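Local structure of LacI family sugar-binding transcriptional regulator (Enterococcus faecalis V583, 4RK0) at residues Pro89-Asp94 with Asp103-Asp108; Phe67-Ser72 with Asp94-Glu99; Ile29-Tyr34 with Leu236-Ala241. The protein holds ribose in its LacI-type sugar-binding core and probably regulates transcription by binding DNA. All coordinates share one frame; numbering follows the deposited sequence.

Contact 1: Pro89-Asp94 with Asp103-Asp108. With RIB (alpha-D-ribofuranose), chain E.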
loop_
_atom_site.group_PDB
_atom_site.type_symbol
_atom_site.label_atom_id
_atom_site.label_comp_id
_atom_site.label_asym_id
_atom_site.label_seq_id
_atom_site.Cartn_x
_atom_site.Cartn_y
_atom_site.Cartn_z
ATOM N N PRO A 89 -27.789 5.181 -2.472
ATOM C CA PRO A 89 -27.296 5.220 -1.111
ATOM C C PRO A 89 -25.766 5.386 -1.074
ATOM O O PRO A 89 -25.074 4.987 -2.012
ATOM C CB PRO A 89 -27.711 3.858 -0.561
ATOM C CG PRO A 89 -27.722 2.972 -1.750
ATOM C CD PRO A 89 -28.205 3.830 -2.873
ATOM N N PHE A 90 -25.308 6.032 -0.028
ATOM C CA PHE A 90 -23.889 6.242 0.214
ATOM C C PHE A 90 -23.557 6.329 1.702
ATOM O O PHE A 90 -24.422 6.405 2.566
ATOM C CB PHE A 90 -23.430 7.520 -0.491
ATOM C CG PHE A 90 -23.991 8.786 0.119
ATOM C CD1 PHE A 90 -25.219 9.285 -0.272
ATOM C CD2 PHE A 90 -23.300 9.450 1.102
ATOM C CE1 PHE A 90 -25.734 10.435 0.316
ATOM C CE2 PHE A 90 -23.799 10.595 1.687
ATOM C CZ PHE A 90 -25.033 11.094 1.297
ATOM N N ILE A 91 -22.260 6.299 1.994
ATOM C CA ILE A 91 -21.769 6.382 3.340
ATOM C C ILE A 91 -20.421 7.127 3.280
ATOM O O ILE A 91 -19.703 6.992 2.310
ATOM C CB ILE A 91 -21.633 4.969 3.977
ATOM C CG1 ILE A 91 -21.238 5.063 5.446
ATOM C CG2 ILE A 91 -20.681 4.082 3.175
ATOM C CD1 ILE A 91 -21.628 3.803 6.216
ATOM N N VAL A 92 -20.188 7.960 4.278
ATOM C CA VAL A 92 -18.986 8.791 4.376
ATOM C C VAL A 92 -18.121 8.404 5.587
ATOM O O VAL A 92 -18.574 7.848 6.588
ATOM C CB VAL A 92 -19.303 10.315 4.427
ATOM C CG1 VAL A 92 -20.251 10.713 3.304
ATOM C CG2 VAL A 92 -19.807 10.781 5.787
ATOM N N LEU A 93 -16.844 8.702 5.475
ATOM C CA LEU A 93 -15.923 8.409 6.507
ATOM C C LEU A 93 -14.639 9.158 6.219
ATOM O O LEU A 93 -14.444 9.751 5.141
ATOM C CB LEU A 93 -15.617 6.904 6.563
ATOM C CG LEU A 93 -14.857 6.305 5.395
ATOM C CD1 LEU A 93 -14.209 4.970 5.829
ATOM C CD2 LEU A 93 -15.694 6.149 4.151
ATOM N N ASP A 94 -13.796 9.113 7.226
ATOM C CA ASP A 94 -12.415 9.558 7.152
ATOM C C ASP A 94 -12.338 11.049 6.781
ATOM O O ASP A 94 -12.864 11.881 7.539
ATOM C CB ASP A 94 -11.617 8.689 6.194
ATOM C CG ASP A 94 -10.116 8.710 6.549
ATOM O OD1 ASP A 94 -9.773 8.382 7.709
ATOM O OD2 ASP A 94 -9.309 9.134 5.721
ATOM N N ASP A 103 -25.391 8.121 6.441
ATOM C CA ASP A 103 -24.602 7.210 7.191
ATOM C C ASP A 103 -23.158 7.717 7.217
ATOM O O ASP A 103 -22.714 8.388 6.282
ATOM C CB ASP A 103 -24.634 5.824 6.518
ATOM C CG ASP A 103 -25.986 5.153 6.642
ATOM O OD1 ASP A 103 -26.763 5.543 7.526
ATOM O OD2 ASP A 103 -26.258 4.225 5.858
ATOM N N ALA A 104 -22.453 7.372 8.284
ATOM C CA ALA A 104 -21.022 7.688 8.454
ATOM C C ALA A 104 -20.371 6.778 9.489
ATOM O O ALA A 104 -20.975 6.413 10.500
ATOM C CB ALA A 104 -20.834 9.145 8.870
ATOM N N VAL A 105 -19.119 6.416 9.256
ATOM C CA VAL A 105 -18.363 5.694 10.292
ATOM C C VAL A 105 -17.083 6.465 10.569
ATOM O O VAL A 105 -16.263 6.593 9.675
ATOM C CB VAL A 105 -17.989 4.288 9.835
ATOM C CG1 VAL A 105 -17.459 3.507 11.038
ATOM C CG2 VAL A 105 -19.202 3.600 9.223
ATOM N N LEU A 106 -16.943 6.989 11.782
ATOM C CA LEU A 106 -15.784 7.757 12.174
ATOM C C LEU A 106 -14.877 6.907 13.048
ATOM O O LEU A 106 -15.277 5.842 13.530
ATOM C CB LEU A 106 -16.226 8.984 12.960
ATOM C CG LEU A 106 -16.929 10.063 12.100
ATOM C CD1 LEU A 106 -18.356 9.673 11.758
ATOM C CD2 LEU A 106 -16.863 11.412 12.794
ATOM N N THR A 107 -13.643 7.358 13.245
ATOM C CA THR A 107 -12.865 6.858 14.333
ATOM C C THR A 107 -12.596 8.042 15.236
ATOM O O THR A 107 -12.785 9.210 14.840
ATOM C CB THR A 107 -11.567 6.171 13.883
ATOM O OG1 THR A 107 -10.681 7.153 13.351
ATOM C CG2 THR A 107 -11.844 5.129 12.840
ATOM N N ASP A 108 -12.160 7.759 16.453
ATOM C CA ASP A 108 -12.131 8.791 17.454
ATOM C C ASP A 108 -10.859 9.644 17.427
ATOM O O ASP A 108 -10.019 9.530 18.296
ATOM C CB ASP A 108 -12.337 8.187 18.838
ATOM C CG ASP A 108 -12.776 9.232 19.865
ATOM O OD1 ASP A 108 -12.568 10.470 19.670
ATOM O OD2 ASP A 108 -13.330 8.799 20.886
HETATM O O5 RIB E . -2.748 7.945 7.272
HETATM C C5 RIB E . -3.669 8.464 6.326
HETATM C C4 RIB E . -4.483 9.429 7.073
HETATM O O4 RIB E . -5.409 10.187 6.252
HETATM C C3 RIB E . -5.110 8.428 8.023
HETATM O O3 RIB E . -4.641 8.871 9.298
HETATM C C2 RIB E . -6.591 8.583 7.667
HETATM O O2 RIB E . -7.393 8.723 8.814
HETATM C C1 RIB E . -6.709 9.705 6.621
HETATM O O1 RIB E . -7.666 10.684 6.984
HETATM O O HOH W 1 -25.201 3.830 3.639
HETATM O O HOH W 2 -13.567 7.534 9.614
#

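Contact 2: Phe67-Ser72 with Asp94-Glu99. With RIB (alpha-D-ribofuranose), chain E.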
loop_
_atom_site.group_PDB
_atom_site.type_symbol
_atom_site.label_atom_id
_atom_site.label_comp_id
_atom_site.label_asym_id
_atom_site.label_seq_id
_atom_site.Cartn_x
_atom_site.Cartn_y
_atom_site.Cartn_z
ATOM N N PHE A 67 -22.242 3.984 -2.953
ATOM C CA PHE A 67 -20.931 4.660 -2.888
ATOM C C PHE A 67 -20.390 4.732 -1.470
ATOM O O PHE A 67 -21.093 5.109 -0.544
ATOM C CB PHE A 67 -21.004 6.128 -3.398
ATOM C CG PHE A 67 -20.956 6.266 -4.893
ATOM C CD1 PHE A 67 -19.759 6.129 -5.570
ATOM C CD2 PHE A 67 -22.107 6.561 -5.626
ATOM C CE1 PHE A 67 -19.705 6.264 -6.957
ATOM C CE2 PHE A 67 -22.058 6.691 -7.010
ATOM C CZ PHE A 67 -20.859 6.539 -7.675
ATOM N N VAL A 68 -19.109 4.400 -1.316
ATOM C CA VAL A 68 -18.379 4.716 -0.085
ATOM C C VAL A 68 -17.494 5.938 -0.406
ATOM O O VAL A 68 -16.704 5.858 -1.339
ATOM C CB VAL A 68 -17.433 3.545 0.309
ATOM C CG1 VAL A 68 -16.680 3.882 1.581
ATOM C CG2 VAL A 68 -18.224 2.248 0.473
ATOM N N ILE A 69 -17.610 6.990 0.389
ATOM C CA ILE A 69 -16.957 8.285 0.125
ATOM C C ILE A 69 -16.062 8.654 1.301
ATOM O O ILE A 69 -16.505 9.002 2.373
ATOM C CB ILE A 69 -17.965 9.433 -0.224
ATOM C CG1 ILE A 69 -18.825 9.019 -1.427
ATOM C CG2 ILE A 69 -17.176 10.712 -0.526
ATOM C CD1 ILE A 69 -20.067 9.848 -1.674
ATOM N N ALA A 70 -14.756 8.528 1.067
ATOM C CA ALA A 70 -13.774 8.807 2.071
ATOM C C ALA A 70 -12.951 10.067 1.730
ATOM O O ALA A 70 -12.047 10.403 2.481
ATOM C CB ALA A 70 -12.818 7.614 2.221
ATOM N N SER A 71 -13.240 10.718 0.598
ATOM C CA SER A 71 -12.465 11.876 0.103
ATOM C C SER A 71 -13.319 13.132 0.194
ATOM O O SER A 71 -14.486 13.096 -0.171
ATOM C CB SER A 71 -12.042 11.619 -1.366
ATOM O OG SER A 71 -11.621 12.803 -2.031
ATOM N N SER A 72 -12.738 14.231 0.680
ATOM C CA SER A 72 -13.417 15.544 0.763
ATOM C C SER A 72 -13.565 16.254 -0.590
ATOM O O SER A 72 -14.188 17.303 -0.647
ATOM C CB SER A 72 -12.648 16.478 1.709
ATOM O OG SER A 72 -11.309 16.587 1.253
ATOM N N ASP A 94 -13.796 9.113 7.226
ATOM C CA ASP A 94 -12.415 9.558 7.152
ATOM C C ASP A 94 -12.338 11.049 6.781
ATOM O O ASP A 94 -12.864 11.881 7.539
ATOM C CB ASP A 94 -11.617 8.689 6.194
ATOM C CG ASP A 94 -10.116 8.710 6.549
ATOM O OD1 ASP A 94 -9.773 8.382 7.709
ATOM O OD2 ASP A 94 -9.309 9.134 5.721
ATOM N N GLN A 95 -11.675 11.388 5.675
ATOM C CA GLN A 95 -11.496 12.807 5.272
ATOM C C GLN A 95 -12.766 13.444 4.760
ATOM O O GLN A 95 -12.795 14.652 4.640
ATOM C CB GLN A 95 -10.440 12.970 4.185
ATOM C CG GLN A 95 -9.113 12.374 4.646
ATOM C CD GLN A 95 -7.951 12.690 3.720
ATOM O OE1 GLN A 95 -8.080 13.435 2.761
ATOM N NE2 GLN A 95 -6.807 12.120 4.020
ATOM N N LYS A 96 -13.778 12.651 4.421
ATOM C CA LYS A 96 -15.100 13.219 4.067
ATOM C C LYS A 96 -15.931 13.494 5.301
ATOM O O LYS A 96 -16.351 12.568 5.999
ATOM C CB LYS A 96 -15.892 12.284 3.157
ATOM C CG LYS A 96 -17.311 12.749 2.811
ATOM C CD LYS A 96 -17.296 14.085 2.035
ATOM C CE LYS A 96 -18.665 14.776 2.032
ATOM N NZ LYS A 96 -18.590 16.213 1.633
ATOM N N LYS A 97 -16.176 14.774 5.556
ATOM C CA LYS A 97 -16.944 15.226 6.681
ATOM C C LYS A 97 -18.454 14.943 6.492
ATOM O O LYS A 97 -18.992 15.139 5.413
ATOM C CB LYS A 97 -16.685 16.724 6.889
ATOM C CG LYS A 97 -17.626 17.449 7.833
ATOM C CD LYS A 97 -17.538 16.939 9.257
ATOM C CE LYS A 97 -18.296 17.874 10.186
ATOM N NZ LYS A 97 -19.181 17.115 11.105
ATOM N N ALA A 98 -19.100 14.435 7.541
ATOM C CA ALA A 98 -20.520 14.125 7.504
ATOM C C ALA A 98 -21.319 15.384 7.813
ATOM O O ALA A 98 -21.027 16.098 8.772
ATOM C CB ALA A 98 -20.854 13.042 8.520
ATOM N N GLU A 99 -22.347 15.627 7.014
ATOM C CA GLU A 99 -23.316 16.678 7.333
ATOM C C GLU A 99 -24.276 16.223 8.457
ATOM O O GLU A 99 -24.660 17.020 9.321
ATOM C CB GLU A 99 -24.073 17.161 6.081
ATOM C CG GLU A 99 -24.351 16.109 5.011
ATOM C CD GLU A 99 -24.721 16.723 3.679
ATOM O OE1 GLU A 99 -24.312 16.165 2.639
ATOM O OE2 GLU A 99 -25.410 17.763 3.665
HETATM O O5 RIB E . -2.748 7.945 7.272
HETATM C C5 RIB E . -3.669 8.464 6.326
HETATM C C4 RIB E . -4.483 9.429 7.073
HETATM O O4 RIB E . -5.409 10.187 6.252
HETATM C C3 RIB E . -5.110 8.428 8.023
HETATM O O3 RIB E . -4.641 8.871 9.298
HETATM C C2 RIB E . -6.591 8.583 7.667
HETATM O O2 RIB E . -7.393 8.723 8.814
HETATM C C1 RIB E . -6.709 9.705 6.621
HETATM O O1 RIB E . -7.666 10.684 6.984
HETATM O O HOH W 3 -9.821 14.293 0.975
#

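Contact 3: Ile29-Tyr34 with Leu236-Ala241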
loop_
_atom_site.group_PDB
_atom_site.type_symbol
_atom_site.label_atom_id
_atom_site.label_comp_id
_atom_site.label_asym_id
_atom_site.label_seq_id
_atom_site.Cartn_x
_atom_site.Cartn_y
_atom_site.Cartn_z
ATOM N N ILE A 29 -13.313 -3.376 3.275
ATOM C CA ILE A 29 -14.516 -3.293 2.428
ATOM C C ILE A 29 -14.665 -4.510 1.529
ATOM O O ILE A 29 -15.761 -5.115 1.455
ATOM C CB ILE A 29 -14.473 -2.022 1.550
ATOM C CG1 ILE A 29 -14.584 -0.767 2.404
ATOM C CG2 ILE A 29 -15.528 -2.043 0.445
ATOM C CD1 ILE A 29 -14.111 0.502 1.683
ATOM N N GLU A 30 -13.571 -4.882 0.861
ATOM C CA GLU A 30 -13.566 -6.005 -0.079
ATOM C C GLU A 30 -14.038 -7.269 0.629
ATOM O O GLU A 30 -14.705 -8.130 0.029
ATOM C CB GLU A 30 -12.163 -6.284 -0.620
ATOM C CG GLU A 30 -11.658 -5.422 -1.766
ATOM C CD GLU A 30 -12.035 -5.989 -3.127
ATOM O OE1 GLU A 30 -11.130 -6.445 -3.866
ATOM O OE2 GLU A 30 -13.245 -5.998 -3.449
ATOM N N SER A 31 -13.662 -7.398 1.894
ATOM C CA SER A 31 -13.954 -8.630 2.640
ATOM C C SER A 31 -15.438 -8.829 2.815
ATOM O O SER A 31 -15.917 -9.957 2.881
ATOM C CB SER A 31 -13.259 -8.657 4.007
ATOM O OG SER A 31 -13.735 -7.667 4.893
ATOM N N VAL A 32 -16.162 -7.725 2.942
ATOM C CA VAL A 32 -17.618 -7.772 3.099
ATOM C C VAL A 32 -18.312 -7.938 1.758
ATOM O O VAL A 32 -19.154 -8.846 1.586
ATOM C CB VAL A 32 -18.101 -6.540 3.886
ATOM C CG1 VAL A 32 -19.612 -6.355 3.800
ATOM C CG2 VAL A 32 -17.684 -6.678 5.323
ATOM N N LEU A 33 -17.940 -7.101 0.793
ATOM C CA LEU A 33 -18.480 -7.169 -0.567
ATOM C C LEU A 33 -18.373 -8.548 -1.202
ATOM O O LEU A 33 -19.339 -8.998 -1.801
ATOM C CB LEU A 33 -17.814 -6.142 -1.503
ATOM C CG LEU A 33 -17.969 -4.665 -1.089
ATOM C CD1 LEU A 33 -17.442 -3.775 -2.209
ATOM C CD2 LEU A 33 -19.392 -4.260 -0.735
ATOM N N TYR A 34 -17.216 -9.196 -1.090
ATOM C CA TYR A 34 -16.974 -10.524 -1.716
ATOM C C TYR A 34 -18.023 -11.530 -1.333
ATOM O O TYR A 34 -18.456 -12.345 -2.153
ATOM C CB TYR A 34 -15.621 -11.133 -1.312
ATOM C CG TYR A 34 -14.428 -10.685 -2.114
ATOM C CD1 TYR A 34 -14.420 -9.462 -2.758
ATOM C CD2 TYR A 34 -13.283 -11.480 -2.210
ATOM C CE1 TYR A 34 -13.328 -9.041 -3.491
ATOM C CE2 TYR A 34 -12.179 -11.054 -2.936
ATOM C CZ TYR A 34 -12.204 -9.827 -3.571
ATOM O OH TYR A 34 -11.118 -9.377 -4.303
ATOM N N LEU A 236 -12.918 -0.670 10.307
ATOM C CA LEU A 236 -13.594 0.488 9.713
ATOM C C LEU A 236 -14.116 0.162 8.314
ATOM O O LEU A 236 -15.272 0.496 8.008
ATOM C CB LEU A 236 -12.622 1.675 9.656
ATOM C CG LEU A 236 -13.099 2.957 9.005
ATOM C CD1 LEU A 236 -14.353 3.484 9.668
ATOM C CD2 LEU A 236 -11.921 3.951 9.042
ATOM N N GLY A 237 -13.308 -0.530 7.494
ATOM C CA GLY A 237 -13.717 -0.907 6.160
ATOM C C GLY A 237 -14.852 -1.935 6.191
ATOM O O GLY A 237 -15.798 -1.844 5.421
ATOM N N GLN A 238 -14.763 -2.913 7.081
ATOM C CA GLN A 238 -15.853 -3.880 7.209
ATOM C C GLN A 238 -17.178 -3.217 7.632
ATOM O O GLN A 238 -18.249 -3.501 7.059
ATOM C CB GLN A 238 -15.477 -4.978 8.200
ATOM C CG GLN A 238 -14.396 -5.911 7.665
ATOM C CD GLN A 238 -14.348 -7.190 8.481
ATOM O OE1 GLN A 238 -14.389 -7.146 9.708
ATOM N NE2 GLN A 238 -14.305 -8.325 7.810
ATOM N N THR A 239 -17.114 -2.378 8.643
ATOM C CA THR A 239 -18.294 -1.740 9.182
ATOM C C THR A 239 -18.939 -0.794 8.157
ATOM O O THR A 239 -20.165 -0.736 8.009
ATOM C CB THR A 239 -17.960 -0.927 10.436
ATOM O OG1 THR A 239 -17.274 -1.728 11.410
ATOM C CG2 THR A 239 -19.240 -0.383 11.072
ATOM N N THR A 240 -18.095 -0.053 7.450
ATOM C CA THR A 240 -18.552 0.844 6.390
ATOM C C THR A 240 -19.312 0.122 5.278
ATOM O O THR A 240 -20.388 0.555 4.881
ATOM C CB THR A 240 -17.321 1.649 5.843
ATOM O OG1 THR A 240 -16.797 2.480 6.901
ATOM C CG2 THR A 240 -17.704 2.507 4.700
ATOM N N ALA A 241 -18.766 -0.987 4.786
ATOM C CA ALA A 241 -19.421 -1.778 3.738
ATOM C C ALA A 241 -20.703 -2.389 4.276
ATOM O O ALA A 241 -21.704 -2.484 3.565
ATOM C CB ALA A 241 -18.502 -2.880 3.233
#

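Contact 1: Pro89-Asp94 with Asp103-Asp108
I91 swings its CG1 branch to the side opposite its own backbone N (chi1 -175°), which sends CD1 across to D103 and V105 on the adjacent strand. That methyl rests 3.6 Å from D103 CB and also meets V105 CG2 at 3.9 Å, the isoleucine side chain slanting over both. V92 points to the other face of the sheet. There, with CG1 opposite the carbonyl carbon (chi1 -50°), CG2 is left between the backbone N and the carbonyl carbon and packs 3.6 Å from A104 CB, while CG1 of V92 comes in at the edge of the F90 ring.

The backbone of V92 does most of the stitching. Its N donates to D103 O over 3.3 Å, and V92 O takes V105 N at 3.1 Å. A104 CA approaches that same oxygen with a C-H contact. This is parallel pairing of strands 90-93 and 103-107 in the first lobe of the type I periplasmic-binding-protein fold that LacI regulators share. Nothing helical lies between the two strands, and helix 233-249 covers the face bearing I91 and V105.

At the start of the pair a water bridges F90 O and D103 OD2. The same carboxylate forms a salt bridge with R247 through OD2 and accepts E256 N at OD1, whereas the buried D103 N has no partner in the model. At the far end the strands part, and a second water fills in, accepting from D94 N and donating to V105 O at 2.9 Å. Beyond it the chain turns at D94, whose carboxylate reaches the sugar: ribose O2 donates to D94 OD1 at 2.6 Å.

Contact 2: Phe67-Ser72 with Asp94-Glu99
The carboxamide of Q95 is the flat group that serves both the neighbouring turn and the sugar, and its two ends are put to different uses. OE1 accepts a 2.6 Å bond from a water that in turn takes the N-H of S72, so the turn at S72 helps fix which way the amide is rotated. NE2 faces the ribose, donating to RIB O4 at 3.3 Å and weakly to RIB O1; side chains of P15, F22, P137 and L162 pack around the glutamine.

Behind it, Q95 N makes a weak 3.4 Å bond to A70 O, and S72 CB rests against Q95 O. K96 CB presses on I69 O at 3.4 Å. With its CG opposite the backbone N (chi1 176°), the lysine runs side by side with I69, CG against CG2 at 3.9 Å. A bend at chi2 then leads the chain off to N76 OD1 and I74 O, which take its NZ.

Two loops thus meet just past the C-terminal ends of parallel strands 66-69 and 90-93, the place where the ligand cleft opens in type I periplasmic-binding-protein folds.

Contact 3: Ile29-Tyr34 with Leu236-Ala241
I29 and G237 mark the place where two helices press closest, CA to CA 4.5 Å. Helices 20-35 and 233-249 run side by side along one face of the mixed sheet in the first lobe of this periplasmic-binding-protein-like fold, and these segments cross at -40° with their axes only 7.6 Å apart. Glycine makes that possible: with no side chain at 237, the flank of helix 233-249 has a dip, and the I29 backbone settles against it. The I29 side chain fills the side of the dip, placing CG1 3.4 Å from G237 O.

One turn further on, the bump is on the other helix. A241 CB pushes into a hollow walled by I29, V32 and L33, nearest to V32, whose CG1 lies 3.7 Å away; L33 CD2, between the other two walls, is a looser neighbour at 4.3 Å. V32 is itself a knob. Its two methyls take separate neighbours, CG1 going to A241 while CG2 drops onto the backbone of Q238, 3.7 Å from its O. T242 and L245 continue this seam along helix 233-249.

The opposite flank of helix 20-35 is used differently: E30 and Y34 turn to the second subunit, where N44 of that subunit bonds to both, through its N and its O, and Y55 of that subunit stacks on the Y34 ring.

Toward the margin of the helix pair the packing gives way to a polar link. S31 OG, already bonded to G28 O, sits between its backbone N and carbonyl carbon (chi1 66°), facing the extended Q238 side chain. Q238 NE2 donates to S31 OG at 3.0 Å and 158°, with the oxygen close to the amide plane.

Overall arrangement
Contact 1 is the most buried of the three and lies mostly within the sheet; contact 2 sits at the strand ends, and contact 3 on the helical layer outside. Contacts 1 and 2 share D94, and strand 90-93 of contact 1 neighbours strand 66-69 of contact 2, pairing through I91 N and O. Contact 3 meets the sheet from the helix layer: T240 packs on I91, L93, V105 and V68, and L236 on V105. Contacts 1 and 2 both use bridging water and D94, but backbone bonds and aliphatic pairs hold contact 1, whereas contact 2 adds Q95 to the sugar and relies on loop packing and a weak backbone bond. Shape fit dominates contact 3, whose outer flank meets the second subunit.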